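Local coordinates for insecticidal crystal protein Cry7Cal (PDB 5ZI1) that is an insecticidal toxin active against locusts that probably binds gut receptors and forms pores, as other three-domain delta endotoxins do, at residues N102-K107 and G162-M167. Residues are numbered along the deposited sequence; the frame is centred on the assembly and turned at random.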
loop_
_atom_site.group_PDB
_atom_site.type_symbol
_atom_site.label_atom_id
_atom_site.label_comp_id
_atom_site.label_asym_id
_atom_site.label_seq_id
_atom_site.Cartn_x
_atom_site.Cartn_y
_atom_site.Cartn_z
ATOM N N ASN A 102 24.160 16.975 -21.216
ATOM C CA ASN A 102 25.219 17.957 -21.050
ATOM C C ASN A 102 25.785 18.473 -22.377
ATOM O O ASN A 102 26.799 19.179 -22.377
ATOM C CB ASN A 102 26.326 17.349 -20.193
ATOM C CG ASN A 102 25.856 17.061 -18.777
ATOM O OD1 ASN A 102 25.064 17.820 -18.209
ATOM N ND2 ASN A 102 26.308 15.943 -18.216
ATOM N N ASN A 103 25.156 18.151 -23.504
ATOM C CA ASN A 103 25.647 18.627 -24.790
ATOM C C ASN A 103 24.552 18.441 -25.835
ATOM O O ASN A 103 24.797 17.879 -26.907
ATOM C CB ASN A 103 26.922 17.875 -25.184
ATOM C CG ASN A 103 27.611 18.472 -26.400
ATOM O OD1 ASN A 103 27.178 19.497 -26.934
ATOM N ND2 ASN A 103 28.660 17.802 -26.874
ATOM N N ARG A 104 23.337 18.897 -25.522
ATOM C CA ARG A 104 22.150 18.604 -26.323
ATOM C C ARG A 104 22.272 18.966 -27.801
ATOM O O ARG A 104 21.614 18.354 -28.648
ATOM C CB ARG A 104 20.942 19.323 -25.749
ATOM C CG ARG A 104 20.541 18.829 -24.398
ATOM C CD ARG A 104 19.173 19.353 -24.080
ATOM N NE ARG A 104 18.694 18.852 -22.803
ATOM C CZ ARG A 104 17.409 18.733 -22.499
ATOM N NH1 ARG A 104 16.490 19.082 -23.392
ATOM N NH2 ARG A 104 17.048 18.267 -21.312
ATOM N N SER A 105 23.088 19.969 -28.126
ATOM C CA SER A 105 23.214 20.374 -29.520
ATOM C C SER A 105 24.030 19.386 -30.343
ATOM O O SER A 105 24.016 19.480 -31.573
ATOM C CB SER A 105 23.834 21.768 -29.612
ATOM O OG SER A 105 25.200 21.769 -29.216
ATOM N N ASP A 106 24.730 18.450 -29.700
ATOM C CA ASP A 106 25.576 17.482 -30.395
ATOM C C ASP A 106 24.696 16.412 -31.040
ATOM O O ASP A 106 24.073 15.600 -30.344
ATOM C CB ASP A 106 26.575 16.881 -29.410
ATOM C CG ASP A 106 27.534 15.885 -30.055
ATOM O OD1 ASP A 106 27.084 14.976 -30.788
ATOM O OD2 ASP A 106 28.754 15.999 -29.796
ATOM N N LYS A 107 24.658 16.405 -32.376
ATOM C CA LYS A 107 23.818 15.452 -33.101
ATOM C C LYS A 107 24.192 14.010 -32.763
ATOM O O LYS A 107 23.318 13.172 -32.509
ATOM C CB LYS A 107 23.938 15.699 -34.605
ATOM C CG LYS A 107 23.081 14.780 -35.448
ATOM C CD LYS A 107 21.776 15.471 -35.834
ATOM C CE LYS A 107 20.670 14.457 -36.145
ATOM N NZ LYS A 107 19.630 14.995 -37.079
ATOM N N GLY A 162 11.904 11.947 -26.384
ATOM C CA GLY A 162 11.955 11.398 -27.737
ATOM C C GLY A 162 12.098 12.402 -28.863
ATOM O O GLY A 162 13.049 12.331 -29.647
ATOM N N ALA A 163 11.169 13.357 -28.938
ATOM C CA ALA A 163 11.230 14.377 -29.984
ATOM C C ALA A 163 12.561 15.118 -29.967
ATOM O O ALA A 163 13.109 15.441 -31.028
ATOM C CB ALA A 163 10.068 15.359 -29.832
ATOM N N GLU A 164 13.123 15.365 -28.771
ATOM C CA GLU A 164 14.413 16.046 -28.713
ATOM C C GLU A 164 15.571 15.138 -29.095
ATOM O O GLU A 164 16.650 15.641 -29.425
ATOM C CB GLU A 164 14.660 16.652 -27.328
ATOM C CG GLU A 164 13.422 17.113 -26.606
ATOM C CD GLU A 164 13.768 17.829 -25.297
ATOM O OE1 GLU A 164 14.472 18.868 -25.344
ATOM O OE2 GLU A 164 13.363 17.356 -24.210
ATOM N N TRP A 165 15.370 13.824 -29.101
ATOM C CA TRP A 165 16.365 12.909 -29.640
ATOM C C TRP A 165 16.291 12.758 -31.148
ATOM O O TRP A 165 17.154 12.087 -31.728
ATOM C CB TRP A 165 16.205 11.533 -29.026
ATOM C CG TRP A 165 16.472 11.477 -27.580
ATOM C CD1 TRP A 165 17.147 12.395 -26.821
ATOM C CD2 TRP A 165 16.071 10.437 -26.695
ATOM N NE1 TRP A 165 17.194 11.977 -25.514
ATOM C CE2 TRP A 165 16.532 10.781 -25.409
ATOM C CE3 TRP A 165 15.360 9.248 -26.864
ATOM C CZ2 TRP A 165 16.314 9.971 -24.306
ATOM C CZ3 TRP A 165 15.141 8.450 -25.766
ATOM C CH2 TRP A 165 15.614 8.813 -24.504
ATOM N N GLY A 166 15.293 13.354 -31.794
ATOM C CA GLY A 166 15.052 13.133 -33.201
ATOM C C GLY A 166 13.975 12.112 -33.508
ATOM O O GLY A 166 13.867 11.678 -34.658
ATOM N N MET A 167 13.190 11.704 -32.519
ATOM C CA MET A 167 12.094 10.786 -32.764
ATOM C C MET A 167 10.948 11.529 -33.425
ATOM O O MET A 167 10.616 12.657 -33.041
ATOM C CB MET A 167 11.618 10.147 -31.457
ATOM C CG MET A 167 12.432 8.943 -31.030
ATOM S SD MET A 167 11.829 8.145 -29.537
ATOM C CE MET A 167 10.154 7.759 -29.934
HETATM O O HOH W 1 14.274 17.840 -21.528
#
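Arg104 and Glu164 are the closest pair of CA atoms across the two segments, 8.5 Å apart. Arg104 sits in a type I beta turn from Asn103 to Asp106, closed by Asp106 N to Asn103 O at 2.9 Å, which links helix 73-101 to helix 107-127. Asp106 suits the end of this turn because its carboxylate N-caps the next helix, OD1 taking the N-H of Lys109. Across from it, helix 141-165 finishes in a Schellman motif: Gly166 has a positive phi of 98°, readily adopted by glycine, which has no CB, and Met167 N reaches back to Gly162 O at 2.9 Å.

Over such a separation, the long chains of arginine and glutamate let opposite charges meet. Glu164 starts out toward the loop, whereas Arg104 reaches over with its end. Extended from CG to NE (chi3 177°), Arg104 brings its guanidinium edge to the Glu164 carboxylate; NH1 lies 2.8 Å from OE1, a salt bridge, with the two planes turned 61° apart. That tilt suits a single close N-O pair rather than a flat, two-pronged one. A water takes the second link, accepting from Arg104 NH2 at 2.8 Å, in the guanidinium plane, and donating to Glu164 OE2 at 2.9 Å. NH2 also bonds Gln101 OE1, which helps fix the rotation of the group. Next in sequence, the buried Trp165 meets Trp100 edge-to-face.

The bridge thus ties the loop between helices 73-101 and 107-127 to the C-terminal end of helix 141-165, at one tip of the N-terminal helical bundle, the domain associated with pore formation in this family. Lying at the surface, the ion pair is probably weakened by solvent.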